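Local atomic coordinates of molinate hydrolase (Gulosibacter molinativorax, PDB entry 4UB9), a protein that hydrolyses the thiocarbamate herbicide molinate, probably as a zinc-dependent member of the amidohydrolase family. Residues A[241-246]-A[279-284]; A[298-303]-A[322-327]. One frame throughout, in Å; residues are numbered along the deposited sequence.

Contact 1: residues A[241-246]-A[279-284]; sequences IAVTDH and LLTHTT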
loop_
_atom_site.group_PDB
_atom_site.type_symbol
_atom_site.label_atom_id
_atom_site.label_comp_id
_atom_site.label_asym_id
_atom_site.label_seq_id
_atom_site.Cartn_x
_atom_site.Cartn_y
_atom_site.Cartn_z
ATOM N N ILE A 241 -26.254 10.638 -14.370
ATOM C CA ILE A 241 -25.351 9.927 -15.235
ATOM C C ILE A 241 -23.932 10.379 -14.935
ATOM O O ILE A 241 -23.640 11.558 -14.931
ATOM C CB ILE A 241 -25.552 10.253 -16.741
ATOM C CG1 ILE A 241 -26.969 10.043 -17.243
ATOM C CG2 ILE A 241 -24.583 9.431 -17.597
ATOM C CD1 ILE A 241 -27.487 8.684 -16.952
ATOM N N ALA A 242 -23.035 9.420 -14.822
ATOM C CA ALA A 242 -21.605 9.722 -14.726
ATOM C C ALA A 242 -21.017 10.069 -16.072
ATOM O O ALA A 242 -20.483 9.214 -16.737
ATOM C CB ALA A 242 -20.840 8.543 -14.161
ATOM N N VAL A 243 -21.146 11.323 -16.465
ATOM C CA VAL A 243 -20.653 11.760 -17.754
ATOM C C VAL A 243 -19.136 11.637 -17.767
ATOM O O VAL A 243 -18.551 11.114 -18.719
ATOM C CB VAL A 243 -21.019 13.216 -18.012
ATOM C CG1 VAL A 243 -20.290 13.748 -19.242
ATOM C CG2 VAL A 243 -22.502 13.338 -18.154
ATOM N N THR A 244 -18.512 12.116 -16.685
ATOM C CA THR A 244 -17.089 11.875 -16.458
ATOM C C THR A 244 -16.884 10.863 -15.353
ATOM O O THR A 244 -17.824 10.376 -14.742
ATOM C CB THR A 244 -16.309 13.153 -16.109
ATOM O OG1 THR A 244 -16.802 13.680 -14.898
ATOM C CG2 THR A 244 -16.436 14.179 -17.214
ATOM N N ASP A 245 -15.630 10.576 -15.102
ATOM C CA ASP A 245 -15.215 9.572 -14.131
ATOM C C ASP A 245 -15.329 10.073 -12.693
ATOM O O ASP A 245 -15.556 11.252 -12.457
ATOM C CB ASP A 245 -13.750 9.207 -14.354
ATOM C CG ASP A 245 -12.818 10.359 -13.968
ATOM O OD1 ASP A 245 -12.763 11.373 -14.719
ATOM O OD2 ASP A 245 -12.208 10.288 -12.882
ATOM N N HIS A 246 -15.114 9.144 -11.756
ATOM C CA HIS A 246 -15.202 9.410 -10.334
ATOM C C HIS A 246 -13.947 8.894 -9.636
ATOM O O HIS A 246 -14.017 8.293 -8.578
ATOM C CB HIS A 246 -16.435 8.724 -9.780
ATOM C CG HIS A 246 -16.811 9.155 -8.403
ATOM N ND1 HIS A 246 -16.207 8.655 -7.276
ATOM C CD2 HIS A 246 -17.768 10.010 -7.967
ATOM C CE1 HIS A 246 -16.739 9.216 -6.208
ATOM N NE2 HIS A 246 -17.703 10.022 -6.598
ATOM N N LEU A 279 -33.088 14.724 -15.671
ATOM C CA LEU A 279 -31.770 14.211 -16.005
ATOM C C LEU A 279 -30.704 15.015 -15.295
ATOM O O LEU A 279 -30.621 16.245 -15.486
ATOM C CB LEU A 279 -31.515 14.338 -17.506
ATOM C CG LEU A 279 -30.059 14.143 -17.939
ATOM C CD1 LEU A 279 -29.668 12.678 -17.807
ATOM C CD2 LEU A 279 -29.864 14.608 -19.372
ATOM N N LEU A 280 -29.888 14.311 -14.507
ATOM C CA LEU A 280 -28.750 14.904 -13.813
ATOM C C LEU A 280 -27.453 14.405 -14.362
ATOM O O LEU A 280 -27.378 13.309 -14.867
ATOM C CB LEU A 280 -28.769 14.585 -12.320
ATOM C CG LEU A 280 -29.550 15.544 -11.403
ATOM C CD1 LEU A 280 -31.015 15.585 -11.788
ATOM C CD2 LEU A 280 -29.451 15.034 -10.003
ATOM N N THR A 281 -26.415 15.209 -14.239
ATOM C CA THR A 281 -25.091 14.851 -14.686
ATOM C C THR A 281 -24.054 15.013 -13.592
ATOM O O THR A 281 -24.172 15.843 -12.737
ATOM C CB THR A 281 -24.650 15.688 -15.895
ATOM O OG1 THR A 281 -24.721 17.065 -15.574
ATOM C CG2 THR A 281 -25.530 15.427 -17.078
ATOM N N HIS A 282 -23.041 14.176 -13.633
ATOM C CA HIS A 282 -21.874 14.329 -12.818
ATOM C C HIS A 282 -20.748 14.659 -13.779
ATOM O O HIS A 282 -20.494 13.917 -14.693
ATOM C CB HIS A 282 -21.637 13.037 -12.053
ATOM C CG HIS A 282 -20.227 12.824 -11.617
ATOM N ND1 HIS A 282 -19.786 13.131 -10.357
ATOM C CD2 HIS A 282 -19.167 12.299 -12.262
ATOM C CE1 HIS A 282 -18.511 12.826 -10.251
ATOM N NE2 HIS A 282 -18.111 12.318 -11.394
ATOM N N THR A 283 -20.104 15.799 -13.595
ATOM C CA THR A 283 -19.039 16.234 -14.502
ATOM C C THR A 283 -17.837 16.758 -13.765
ATOM O O THR A 283 -17.958 17.365 -12.746
ATOM C CB THR A 283 -19.493 17.265 -15.568
ATOM O OG1 THR A 283 -19.917 18.478 -14.944
ATOM C CG2 THR A 283 -20.603 16.718 -16.402
ATOM N N THR A 284 -16.675 16.477 -14.304
ATOM C CA THR A 284 -15.442 16.650 -13.603
ATOM C C THR A 284 -14.429 17.450 -14.417
ATOM O O THR A 284 -13.293 17.574 -14.051
ATOM C CB THR A 284 -15.000 15.248 -13.125
ATOM O OG1 THR A 284 -15.345 15.109 -11.756
ATOM C CG2 THR A 284 -13.579 14.969 -13.301
#

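Contact 2: residues A[298-303]-A[322-327]; sequences DLMIHA and KQLWSE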
loop_
_atom_site.group_PDB
_atom_site.type_symbol
_atom_site.label_atom_id
_atom_site.label_comp_id
_atom_site.label_asym_id
_atom_site.label_seq_id
_atom_site.Cartn_x
_atom_site.Cartn_y
_atom_site.Cartn_z
ATOM N N ASP A 298 -31.151 18.775 -16.848
ATOM C CA ASP A 298 -32.032 19.471 -15.900
ATOM C C ASP A 298 -31.252 20.034 -14.717
ATOM O O ASP A 298 -31.588 21.070 -14.178
ATOM C CB ASP A 298 -33.117 18.519 -15.386
ATOM C CG ASP A 298 -34.092 18.126 -16.485
ATOM O OD1 ASP A 298 -34.991 18.923 -16.734
ATOM O OD2 ASP A 298 -33.919 17.080 -17.135
ATOM N N LEU A 299 -30.243 19.298 -14.285
ATOM C CA LEU A 299 -29.397 19.766 -13.222
ATOM C C LEU A 299 -28.008 19.177 -13.360
ATOM O O LEU A 299 -27.832 17.974 -13.433
ATOM C CB LEU A 299 -30.004 19.444 -11.853
ATOM C CG LEU A 299 -29.180 19.971 -10.665
ATOM C CD1 LEU A 299 -29.103 21.487 -10.668
ATOM C CD2 LEU A 299 -29.789 19.485 -9.368
ATOM N N MET A 300 -27.024 20.055 -13.308
ATOM C CA MET A 300 -25.630 19.676 -13.411
ATOM C C MET A 300 -24.920 19.745 -12.043
ATOM O O MET A 300 -24.636 20.821 -11.511
ATOM C CB MET A 300 -24.959 20.575 -14.444
ATOM C CG MET A 300 -25.536 20.300 -15.824
ATOM S SD MET A 300 -24.928 21.395 -17.098
ATOM C CE MET A 300 -25.707 22.911 -16.550
ATOM N N ILE A 301 -24.602 18.578 -11.504
ATOM C CA ILE A 301 -23.979 18.471 -10.188
ATOM C C ILE A 301 -22.499 18.874 -10.234
ATOM O O ILE A 301 -21.758 18.528 -11.159
ATOM C CB ILE A 301 -24.135 17.084 -9.603
ATOM C CG1 ILE A 301 -25.598 16.662 -9.605
ATOM C CG2 ILE A 301 -23.594 17.011 -8.188
ATOM C CD1 ILE A 301 -26.520 17.504 -8.748
ATOM N N HIS A 302 -22.116 19.651 -9.242
ATOM C CA HIS A 302 -20.766 20.269 -9.101
ATOM C C HIS A 302 -20.198 20.754 -10.415
ATOM O O HIS A 302 -19.134 20.367 -10.855
ATOM C CB HIS A 302 -19.772 19.481 -8.234
ATOM C CG HIS A 302 -19.649 18.040 -8.571
ATOM N ND1 HIS A 302 -19.128 17.590 -9.765
ATOM C CD2 HIS A 302 -19.881 16.934 -7.823
ATOM C CE1 HIS A 302 -19.113 16.268 -9.765
ATOM N NE2 HIS A 302 -19.560 15.844 -8.599
ATOM N N ALA A 303 -20.977 21.633 -11.019
ATOM C CA ALA A 303 -20.715 22.103 -12.356
ATOM C C ALA A 303 -19.383 22.796 -12.432
ATOM O O ALA A 303 -18.735 22.810 -13.464
ATOM C CB ALA A 303 -21.817 23.049 -12.774
ATOM N N LYS A 322 -29.252 29.202 -22.499
ATOM C CA LYS A 322 -30.151 28.023 -22.339
ATOM C C LYS A 322 -30.895 28.028 -21.032
ATOM O O LYS A 322 -31.870 27.344 -20.873
ATOM C CB LYS A 322 -29.390 26.713 -22.484
ATOM C CG LYS A 322 -29.015 26.389 -23.925
ATOM C CD LYS A 322 -27.756 25.544 -24.050
ATOM C CE LYS A 322 -27.606 24.919 -25.445
ATOM N NZ LYS A 322 -28.270 23.573 -25.431
ATOM N N GLN A 323 -30.407 28.812 -20.078
ATOM C CA GLN A 323 -31.033 28.898 -18.728
ATOM C C GLN A 323 -31.074 27.542 -18.025
ATOM O O GLN A 323 -32.096 27.092 -17.592
ATOM C CB GLN A 323 -32.442 29.518 -18.805
ATOM C CG GLN A 323 -32.400 31.022 -19.062
ATOM C CD GLN A 323 -31.825 31.787 -17.858
ATOM O OE1 GLN A 323 -30.713 32.337 -17.910
ATOM N NE2 GLN A 323 -32.589 31.826 -16.767
ATOM N N LEU A 324 -29.946 26.890 -17.995
ATOM C CA LEU A 324 -29.846 25.625 -17.347
ATOM C C LEU A 324 -29.402 25.823 -15.896
ATOM O O LEU A 324 -28.630 26.710 -15.592
ATOM C CB LEU A 324 -28.847 24.699 -18.084
ATOM C CG LEU A 324 -29.185 24.312 -19.522
ATOM C CD1 LEU A 324 -28.038 23.545 -20.152
ATOM C CD2 LEU A 324 -30.456 23.472 -19.591
ATOM N N TRP A 325 -29.847 24.907 -15.037
ATOM C CA TRP A 325 -29.479 24.912 -13.641
ATOM C C TRP A 325 -28.152 24.222 -13.369
ATOM O O TRP A 325 -27.950 23.051 -13.701
ATOM C CB TRP A 325 -30.555 24.255 -12.821
ATOM C CG TRP A 325 -31.828 24.945 -12.845
ATOM C CD1 TRP A 325 -32.935 24.544 -13.497
ATOM C CD2 TRP A 325 -32.177 26.133 -12.149
ATOM N NE1 TRP A 325 -33.969 25.416 -13.251
ATOM C CE2 TRP A 325 -33.524 26.409 -12.439
ATOM C CE3 TRP A 325 -31.488 27.000 -11.312
ATOM C CZ2 TRP A 325 -34.193 27.518 -11.940
ATOM C CZ3 TRP A 325 -32.157 28.132 -10.802
ATOM C CH2 TRP A 325 -33.493 28.370 -11.125
ATOM N N SER A 326 -27.269 24.948 -12.710
ATOM C CA SER A 326 -26.015 24.387 -12.168
ATOM C C SER A 326 -26.057 24.260 -10.661
ATOM O O SER A 326 -26.364 25.257 -9.979
ATOM C CB SER A 326 -24.880 25.335 -12.492
ATOM O OG SER A 326 -24.694 25.434 -13.867
ATOM N N GLU A 327 -25.767 23.087 -10.096
ATOM C CA GLU A 327 -25.446 23.056 -8.679
ATOM C C GLU A 327 -23.969 23.168 -8.529
ATOM O O GLU A 327 -23.210 22.705 -9.361
ATOM C CB GLU A 327 -26.107 21.956 -7.799
ATOM C CG GLU A 327 -25.434 20.644 -7.625
ATOM C CD GLU A 327 -24.447 20.508 -6.473
ATOM O OE1 GLU A 327 -24.798 19.994 -5.388
ATOM O OE2 GLU A 327 -23.283 20.813 -6.721
HETATM O O HOH W 1 -31.330 22.691 -16.237
#

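Contact 1: residues A[241-246]-A[279-284]
His282 reaches from strand 279-282 across to the backbone of Asp245, in the loop that follows strand 239-242; the two strands are parallel neighbours in the TIM-barrel-type fold of the amidohydrolases. Its NE2 donates to Asp245 O at 3.0 Å, a nearly straight bond (165°); the oxygen lies in the imidazole plane, while from its own side the donor stands well above the carbonyl plane. Thr244 O also sits at the edge of this ring, 3.4 Å from CD2. With CG anti to the backbone N (chi1 156°), the ring is carried along the loop, and ND1, across the ring from the bonded nitrogen, is left to bind zinc. The Asp245 carbonyl is thus a second-shell acceptor that fixes the rotation of a metal ligand and may make it a stronger donor to zinc.

Beside it lies His246, its CD2 3.7 Å from His282 CE1; the two planes are 30° apart and the rings are offset with little overlap. His246 ND1 is held separately by Asp184 O.

Behind the rings, Ile241 N bonds to Leu280 O and His282 N to Ile241 O, setting the parallel register. An inverse gamma turn centred on Ala242 then swings the chain into the loop. Val243 and Thr281 run alongside each other and meet through their CG2 methyls at 3.8 Å.

Contact 2: residues A[298-303]-A[322-327]
Glu327 folds its side chain back across Ile301 to reach the backbone of His302, so a carboxylate from strand 326-328 grips the residue that binds zinc through NE2. CG sits between the backbone N and the carbonyl carbon (chi1 90°) and the chain bends again at chi2, which lays the methylene CG against Ile301 CD1 at 3.5 Å as the two side chains cross. His302 N donates to Glu327 OE2 at 3.0 Å, coming from above the carboxylate plane (47° out of it). The other oxygen, OE1, accepts from Gln329 NE2, and this second bond helps fix the rotation of the carboxylate.

The backbones are joined by Met300 N to Trp325 O and Glu327 N to Met300 O, a single bridge between strands 299-301 and 326-328. Beyond it, Ala303 N points almost straight down the C=O of Glu327 at 3.0 Å.

Leu299 leans its CD1 over the Trp325 backbone, 3.6 Å from the carbonyl O and also close to Trp325 CB. Asp298 O lies near the plane of the indole at its edge, and a water accepts from Trp325 N and donates a weak bond to Asp298 O. Met300 bends at chi3, which brings CE 3.6 Å from Trp325 O, with Leu324 CB and Ser326 OG a little farther; Ala303 CB meets Ser326 CB.

With an alanine here in place of Glu327, His302 N would probably lose its carboxylate acceptor, a gap would open beside Ile301 CD1 and the His302 backbone would be freer to shift. Since His302 has positive phi and psi, a carboxylate on its amide is consistent with steadying an unusual turn, while the ring's ND1 makes a weak bond with Thr283 O.

In the fold
Contact 1 comes first along the chain and closes before contact 2 opens, with helix 286-294 between them; their centres are 12 Å apart on the same side of the chain's centre. Strands 239-242, 279-282 and 299-301 are consecutive neighbours in one parallel sheet, and contact 2 carries the succession on to strand 326-328, as expected around a TIM-type barrel. Strands 279-282 and 299-301 join the two contacts: Ile301 N lies 3.0 Å from Thr281 O, a probable hydrogen bond. Toward the C-terminal side of these strands, His282 from contact 1 and His302 from contact 2 bind the same zinc ion, so the metal site depends on how both pairs are aligned.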